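Local coordinates for protein glycoside transferase (Listeria monocytogenes, PDB 6R2M) that probably acts as an extracellular glycoside hydrolase on exopolysaccharide, at residues F117-P120 and S121-K124; E258-T262 and A263-F267; F267-Q270 and Y271-T275. All blocks are in the same frame, centred on the assembly; numbering follows the deposited sequence.

Contact 1: residues F117-P120 and S121-K124; sequences FSFP and SYKK
F119 and Y122 pack edge-to-face across the tight turn that joins helix 100-116 to helix 120-136. The turn follows a Schellman motif, with S118 as its positive-phi C-prime residue, and F119 N reaches back to S114 O. The F119 ring swings over the start of the next helix because CG stands anti to the backbone N (chi1 -156°). From the root outward, F119 CB sits 4.0 Å from Y122 CD2, F119 CG is 4.2 Å from S121 OG, and F119 CD2 comes down on the Y122 ring, 3.4 Å above its plane and over its centre, while also lying 3.3 Å from S121 OG. The ring planes stand 62° apart. Farther out, F119 CE2 lies 3.0 Å from S121 OG, obliquely to the ring, and CZ also lies near this oxygen. On its edge, the Y122 ring meets F117 CD2, 4.2 Å from Y122 CE2; its hydroxyl bonds to Q70 of helix 66-79, and F69 makes another edge-to-face pair with it. P12 packs on both F119 and Y122. The backbone closes the first turn: Y122 N bonds to F119 O at 3.1 Å, and P120 O takes a weak bond from K123 N and a straighter one of 3.2 Å from K124 N.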
loop_
_atom_site.group_PDB
_atom_site.type_symbol
_atom_site.label_atom_id
_atom_site.label_comp_id
_atom_site.label_asym_id
_atom_site.label_seq_id
_atom_site.Cartn_x
_atom_site.Cartn_y
_atom_site.Cartn_z
ATOM N N PHE A 117 18.285 -1.608 10.639
ATOM C CA PHE A 117 18.803 -2.755 11.372
ATOM C C PHE A 117 20.249 -3.093 11.018
ATOM O O PHE A 117 20.728 -4.160 11.414
ATOM C CB PHE A 117 17.916 -3.974 11.122
ATOM C CG PHE A 117 16.477 -3.760 11.498
ATOM C CD1 PHE A 117 16.143 -3.055 12.656
ATOM C CD2 PHE A 117 15.459 -4.271 10.709
ATOM C CE1 PHE A 117 14.820 -2.865 13.016
ATOM C CE2 PHE A 117 14.139 -4.088 11.056
ATOM C CZ PHE A 117 13.815 -3.373 12.210
ATOM N N SER A 118 20.934 -2.226 10.269
ATOM C CA SER A 118 22.344 -2.409 9.892
ATOM C C SER A 118 22.600 -3.821 9.359
ATOM O O SER A 118 23.431 -4.576 9.870
ATOM C CB SER A 118 23.258 -2.093 11.076
ATOM O OG SER A 118 23.151 -0.721 11.430
ATOM N N PHE A 119 21.872 -4.159 8.298
ATOM C CA PHE A 119 21.843 -5.524 7.776
ATOM C C PHE A 119 21.847 -5.448 6.257
ATOM O O PHE A 119 20.789 -5.450 5.612
ATOM C CB PHE A 119 20.623 -6.283 8.304
ATOM C CG PHE A 119 20.785 -7.777 8.305
ATOM C CD1 PHE A 119 21.733 -8.382 9.103
ATOM C CD2 PHE A 119 19.955 -8.575 7.539
ATOM C CE1 PHE A 119 21.866 -9.755 9.125
ATOM C CE2 PHE A 119 20.082 -9.956 7.558
ATOM C CZ PHE A 119 21.045 -10.544 8.345
ATOM N N PRO A 120 23.033 -5.380 5.646
ATOM C CA PRO A 120 23.097 -5.153 4.192
ATOM C C PRO A 120 22.400 -6.212 3.364
ATOM O O PRO A 120 21.966 -5.916 2.242
ATOM C CB PRO A 120 24.608 -5.133 3.910
ATOM C CG PRO A 120 25.222 -4.685 5.194
ATOM C CD PRO A 120 24.362 -5.299 6.282
ATOM N N SER A 121 22.271 -7.444 3.854
ATOM C CA SER A 121 21.670 -8.457 2.992
ATOM C C SER A 121 20.200 -8.170 2.687
ATOM O O SER A 121 19.702 -8.620 1.649
ATOM C CB SER A 121 21.845 -9.860 3.583
ATOM O OG SER A 121 21.196 -10.002 4.825
ATOM N N TYR A 122 19.497 -7.403 3.527
ATOM C CA TYR A 122 18.146 -6.988 3.147
ATOM C C TYR A 122 18.180 -6.109 1.898
ATOM O O TYR A 122 17.297 -6.185 1.038
ATOM C CB TYR A 122 17.468 -6.223 4.293
ATOM C CG TYR A 122 17.086 -7.042 5.509
ATOM C CD1 TYR A 122 16.848 -8.411 5.431
ATOM C CD2 TYR A 122 16.948 -6.424 6.744
ATOM C CE1 TYR A 122 16.486 -9.140 6.566
ATOM C CE2 TYR A 122 16.590 -7.130 7.864
ATOM C CZ TYR A 122 16.357 -8.481 7.776
ATOM O OH TYR A 122 16.017 -9.165 8.916
ATOM N N LYS A 123 19.191 -5.267 1.783
ATOM C CA LYS A 123 19.264 -4.362 0.615
ATOM C C LYS A 123 19.532 -5.187 -0.640
ATOM O O LYS A 123 18.965 -4.903 -1.634
ATOM C CB LYS A 123 20.420 -3.365 0.782
ATOM C CG LYS A 123 20.690 -2.429 -0.392
ATOM C CD LYS A 123 21.584 -1.319 0.040
ATOM C CE LYS A 123 21.449 -0.045 -0.767
ATOM N NZ LYS A 123 21.993 -0.322 -2.113
ATOM N N LYS A 124 20.424 -6.165 -0.521
ATOM C CA LYS A 124 20.744 -6.962 -1.700
ATOM C C LYS A 124 19.574 -7.845 -2.102
ATOM O O LYS A 124 19.364 -8.086 -3.300
ATOM C CB LYS A 124 21.997 -7.811 -1.461
ATOM C CG LYS A 124 23.194 -7.033 -0.931
ATOM C CD LYS A 124 23.425 -5.729 -1.672
ATOM C CE LYS A 124 24.629 -4.967 -1.095
ATOM N NZ LYS A 124 25.047 -3.823 -1.973
#

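Contact 2: residues E258-T262 and A263-F267; sequences ENEST and AVYAF
S261 caps helix 262-274, while E260, one residue before it, reaches forward to the phenol of Y265. As N-cap, S261 turns its hydroxyl anti to its own backbone N (chi1 158°), which carries OG round to the first turn; S261 OG accepts from V264 N at 3.0 Å with an N-H...O angle of 163°. S261 O receives Y265 N at 3.2 Å, and T262 O receives A266 N at 3.0 Å. A263 N, also at the open start of the helix, donates to D303 OD1 of helix 301-312, so A263 N and V264 N, which have no preceding helical carbonyl, are met by an aspartate and a serine hydroxyl, and Y265 N and A266 N by ordinary helical carbonyls. Beside the cap, S261 CB and V264 CG2 are pressed to 3.5 Å, tighter than usual for two carbons.

A second polar group forms at the Y265 ring edge. Y265 OH donates to E260 OE2 at 2.5 Å, a short bond that uses the anti lone pair, on the side away from the other carboxylate oxygen. The carboxylate comes in at the edge of the ring, near its plane, with the two flat groups turned 89° apart. The phenol oxygen in turn accepts from V244 N, and OE2 has a further partner in a salt bridge to K290 of helix 278-290. L287 and L288 of that helix pack on Y265. With a phenol donor and a lysine ammonium both gathered at OE2, the glutamate's negative charge is probably well compensated, and the loop before the helix is tied by polar bonds to the helix it begins.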
loop_
_atom_site.group_PDB
_atom_site.type_symbol
_atom_site.label_atom_id
_atom_site.label_comp_id
_atom_site.label_asym_id
_atom_site.label_seq_id
_atom_site.Cartn_x
_atom_site.Cartn_y
_atom_site.Cartn_z
ATOM N N GLU A 258 -23.271 5.468 3.137
ATOM C CA GLU A 258 -22.548 6.320 4.073
ATOM C C GLU A 258 -21.412 5.585 4.773
ATOM O O GLU A 258 -20.832 6.125 5.724
ATOM C CB GLU A 258 -23.522 6.949 5.076
ATOM C CG GLU A 258 -24.492 7.880 4.348
ATOM C CD GLU A 258 -25.166 8.905 5.245
ATOM O OE1 GLU A 258 -24.821 8.991 6.438
ATOM O OE2 GLU A 258 -26.053 9.635 4.742
ATOM N N ASN A 259 -21.026 4.407 4.280
ATOM C CA ASN A 259 -19.895 3.705 4.876
ATOM C C ASN A 259 -18.606 4.512 4.740
ATOM O O ASN A 259 -18.316 5.094 3.688
ATOM C CB ASN A 259 -19.713 2.331 4.221
ATOM C CG ASN A 259 -20.780 1.343 4.639
ATOM O OD1 ASN A 259 -21.742 1.704 5.320
ATOM N ND2 ASN A 259 -20.628 0.094 4.209
ATOM N N GLU A 260 -17.839 4.552 5.814
ATOM C CA GLU A 260 -16.508 5.144 5.795
ATOM C C GLU A 260 -15.462 4.036 5.771
ATOM O O GLU A 260 -15.753 2.874 6.063
ATOM C CB GLU A 260 -16.308 6.053 7.007
ATOM C CG GLU A 260 -17.102 7.356 6.929
ATOM C CD GLU A 260 -17.245 8.039 8.293
ATOM O OE1 GLU A 260 -18.159 7.651 9.048
ATOM O OE2 GLU A 260 -16.429 8.937 8.620
ATOM N N SER A 261 -14.234 4.403 5.403
ATOM C CA SER A 261 -13.136 3.450 5.276
ATOM C C SER A 261 -11.972 3.885 6.149
ATOM O O SER A 261 -11.510 5.025 6.049
ATOM C CB SER A 261 -12.662 3.331 3.832
ATOM O OG SER A 261 -11.319 2.831 3.783
ATOM N N THR A 262 -11.504 2.972 7.005
ATOM C CA THR A 262 -10.319 3.256 7.809
ATOM C C THR A 262 -9.119 3.579 6.925
ATOM O O THR A 262 -8.414 4.570 7.154
ATOM C CB THR A 262 -10.028 2.071 8.720
ATOM O OG1 THR A 262 -11.114 1.911 9.636
ATOM C CG2 THR A 262 -8.754 2.307 9.509
ATOM N N ALA A 263 -8.875 2.753 5.899
ATOM C CA ALA A 263 -7.721 2.993 5.036
ATOM C C ALA A 263 -7.815 4.343 4.331
ATOM O O ALA A 263 -6.802 5.034 4.177
ATOM C CB ALA A 263 -7.568 1.858 4.024
ATOM N N VAL A 264 -9.024 4.746 3.924
ATOM C CA VAL A 264 -9.202 6.046 3.281
ATOM C C VAL A 264 -8.777 7.171 4.208
ATOM O O VAL A 264 -8.092 8.109 3.793
ATOM C CB VAL A 264 -10.655 6.219 2.813
ATOM C CG1 VAL A 264 -10.908 7.689 2.466
ATOM C CG2 VAL A 264 -10.884 5.349 1.596
ATOM N N TYR A 265 -9.148 7.091 5.488
ATOM C CA TYR A 265 -8.710 8.155 6.391
ATOM C C TYR A 265 -7.215 8.086 6.678
ATOM O O TYR A 265 -6.577 9.135 6.856
ATOM C CB TYR A 265 -9.506 8.105 7.691
ATOM C CG TYR A 265 -10.921 8.618 7.515
ATOM C CD1 TYR A 265 -11.164 9.790 6.806
ATOM C CD2 TYR A 265 -12.004 7.943 8.070
ATOM C CE1 TYR A 265 -12.460 10.271 6.630
ATOM C CE2 TYR A 265 -13.313 8.426 7.914
ATOM C CZ TYR A 265 -13.523 9.594 7.190
ATOM O OH TYR A 265 -14.807 10.074 7.035
ATOM N N ALA A 266 -6.630 6.883 6.725
ATOM C CA ALA A 266 -5.181 6.802 6.889
ATOM C C ALA A 266 -4.466 7.448 5.707
ATOM O O ALA A 266 -3.539 8.255 5.887
ATOM C CB ALA A 266 -4.746 5.345 7.050
ATOM N N PHE A 267 -4.926 7.162 4.488
ATOM C CA PHE A 267 -4.267 7.729 3.315
ATOM C C PHE A 267 -4.569 9.214 3.157
ATOM O O PHE A 267 -3.700 9.953 2.698
ATOM C CB PHE A 267 -4.667 6.962 2.064
ATOM C CG PHE A 267 -4.209 5.533 2.070
ATOM C CD1 PHE A 267 -3.150 5.132 2.862
ATOM C CD2 PHE A 267 -4.860 4.590 1.300
ATOM C CE1 PHE A 267 -2.741 3.807 2.879
ATOM C CE2 PHE A 267 -4.461 3.274 1.297
ATOM C CZ PHE A 267 -3.390 2.872 2.098
#

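Contact 3: residues F267-Q270 and Y271-T275; sequences FLTQ and YFNKT
L268 and F272, one turn apart on helix 262-274, lie side by side and point the same way, giving the contact its apolar ridge. L268 CD2 meets F272 CE2 at 3.9 Å, and the pair is covered by L234 and L238 of helix 228-241 and by T284 of helix 278-290.

The backbone bonds are those of the last turns of the helix. F267, L268, T269 and Q270 pass their carbonyls to the amides of Y271, F272, N273 and K274, the bond from F272 N to L268 O measuring 2.8 Å. At the end of the helix Y271 O takes two donors of one residue, T275 OG1 at 2.8 Å and T275 N at 3.0 Å, from opposite faces of its carbonyl plane. The methyl of T275, CG2, then lies over one face of the Y271 ring, offset toward the rim.

Two further side chains lie along the helix surface. N273 runs alongside T269, its ND2 3.6 Å from T269 CG2, whereas K274 CG rests 3.1 Å from a backbone oxygen, Q270 O. Bends at chi3 (70°) and chi4 (77°) of K274 then turn its ammonium to D221 of helix 209-223, outside the contact, in a salt bridge.

The other polar ends find partners of their own: Q270 NE2 bonds to T310, Y271 OH to D231, and T269 OG1 to both Y265 O and T284. Hydrocarbon contact at L268 and F272 is thus combined with polar bonds that tie the helix to four neighbours.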
loop_
_atom_site.group_PDB
_atom_site.type_symbol
_atom_site.label_atom_id
_atom_site.label_comp_id
_atom_site.label_asym_id
_atom_site.label_seq_id
_atom_site.Cartn_x
_atom_site.Cartn_y
_atom_site.Cartn_z
ATOM N N PHE A 267 -4.926 7.162 4.488
ATOM C CA PHE A 267 -4.267 7.729 3.315
ATOM C C PHE A 267 -4.569 9.214 3.157
ATOM O O PHE A 267 -3.700 9.953 2.698
ATOM C CB PHE A 267 -4.667 6.962 2.064
ATOM C CG PHE A 267 -4.209 5.533 2.070
ATOM C CD1 PHE A 267 -3.150 5.132 2.862
ATOM C CD2 PHE A 267 -4.860 4.590 1.300
ATOM C CE1 PHE A 267 -2.741 3.807 2.879
ATOM C CE2 PHE A 267 -4.461 3.274 1.297
ATOM C CZ PHE A 267 -3.390 2.872 2.098
ATOM N N LEU A 268 -5.773 9.669 3.537
ATOM C CA LEU A 268 -6.046 11.109 3.551
ATOM C C LEU A 268 -5.114 11.843 4.504
ATOM O O LEU A 268 -4.625 12.935 4.189
ATOM C CB LEU A 268 -7.491 11.372 3.958
ATOM C CG LEU A 268 -8.528 11.267 2.864
ATOM C CD1 LEU A 268 -9.892 11.195 3.510
ATOM C CD2 LEU A 268 -8.417 12.500 1.968
ATOM N N THR A 269 -4.899 11.285 5.695
ATOM C CA THR A 269 -4.008 11.907 6.657
ATOM C C THR A 269 -2.600 12.032 6.087
ATOM O O THR A 269 -1.987 13.104 6.156
ATOM C CB THR A 269 -4.039 11.099 7.950
ATOM O OG1 THR A 269 -5.380 11.141 8.464
ATOM C CG2 THR A 269 -3.075 11.668 8.977
ATOM N N GLN A 270 -2.100 10.956 5.460
ATOM C CA GLN A 270 -0.796 10.998 4.798
ATOM C C GLN A 270 -0.768 12.031 3.677
ATOM O O GLN A 270 0.206 12.777 3.532
ATOM C CB GLN A 270 -0.443 9.624 4.226
ATOM C CG GLN A 270 -0.335 8.539 5.270
ATOM C CD GLN A 270 -0.177 7.156 4.653
ATOM O OE1 GLN A 270 0.366 7.005 3.562
ATOM N NE2 GLN A 270 -0.669 6.140 5.351
ATOM N N TYR A 271 -1.835 12.083 2.881
ATOM C CA TYR A 271 -1.893 12.987 1.737
ATOM C C TYR A 271 -1.919 14.445 2.185
ATOM O O TYR A 271 -1.192 15.294 1.641
ATOM C CB TYR A 271 -3.135 12.643 0.910
ATOM C CG TYR A 271 -3.552 13.665 -0.134
ATOM C CD1 TYR A 271 -3.031 13.611 -1.421
ATOM C CD2 TYR A 271 -4.493 14.652 0.163
ATOM C CE1 TYR A 271 -3.434 14.507 -2.390
ATOM C CE2 TYR A 271 -4.894 15.564 -0.795
ATOM C CZ TYR A 271 -4.358 15.487 -2.063
ATOM O OH TYR A 271 -4.762 16.401 -3.006
ATOM N N PHE A 272 -2.747 14.762 3.181
ATOM C CA PHE A 272 -2.818 16.144 3.633
ATOM C C PHE A 272 -1.510 16.570 4.279
ATOM O O PHE A 272 -1.068 17.704 4.093
ATOM C CB PHE A 272 -4.000 16.311 4.596
ATOM C CG PHE A 272 -5.329 16.382 3.907
ATOM C CD1 PHE A 272 -5.470 17.087 2.719
ATOM C CD2 PHE A 272 -6.444 15.741 4.442
ATOM C CE1 PHE A 272 -6.712 17.166 2.092
ATOM C CE2 PHE A 272 -7.676 15.825 3.817
ATOM C CZ PHE A 272 -7.808 16.530 2.636
ATOM N N ASN A 273 -0.824 15.657 4.961
ATOM C CA ASN A 273 0.449 16.042 5.558
ATOM C C ASN A 273 1.549 16.185 4.502
ATOM O O ASN A 273 2.398 17.077 4.609
ATOM C CB ASN A 273 0.802 15.053 6.660
ATOM C CG ASN A 273 -0.138 15.187 7.856
ATOM O OD1 ASN A 273 -0.645 16.279 8.133
ATOM N ND2 ASN A 273 -0.388 14.089 8.552
ATOM N N LYS A 274 1.522 15.365 3.449
ATOM C CA LYS A 274 2.500 15.508 2.373
ATOM C C LYS A 274 2.295 16.792 1.575
ATOM O O LYS A 274 3.260 17.344 1.035
ATOM C CB LYS A 274 2.432 14.307 1.422
ATOM C CG LYS A 274 2.957 13.001 2.021
ATOM C CD LYS A 274 2.396 11.786 1.296
ATOM C CE LYS A 274 2.968 11.659 -0.108
ATOM N NZ LYS A 274 4.357 11.111 -0.076
ATOM N N THR A 275 1.053 17.265 1.463
ATOM C CA THR A 275 0.719 18.383 0.589
ATOM C C THR A 275 0.511 19.686 1.351
ATOM O O THR A 275 -0.086 20.623 0.811
ATOM C CB THR A 275 -0.514 18.040 -0.243
ATOM O OG1 THR A 275 -1.648 17.829 0.619
ATOM C CG2 THR A 275 -0.251 16.768 -1.028
#

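In the fold
All three contacts are local, each joining adjoining residues, so none closes a long loop. From the N terminus, contact 1 comes first, at the turn between helix 100-116 and helix 120-136, against helix 66-79. Contacts 2 and 3 follow much later and in series: residues 258-267 lead from the loop after strand 247-249 into the start of helix 262-274, and residues 267-275 finish it. They share F267 and neither nests in nor crosses the other. Their neighbours are helices 209-223, 278-290 and 301-312, with helix 228-241 added at the far end. Contacts 1 and 2 lie on opposite sides of the chain's centre, about 34 Å apart between centres.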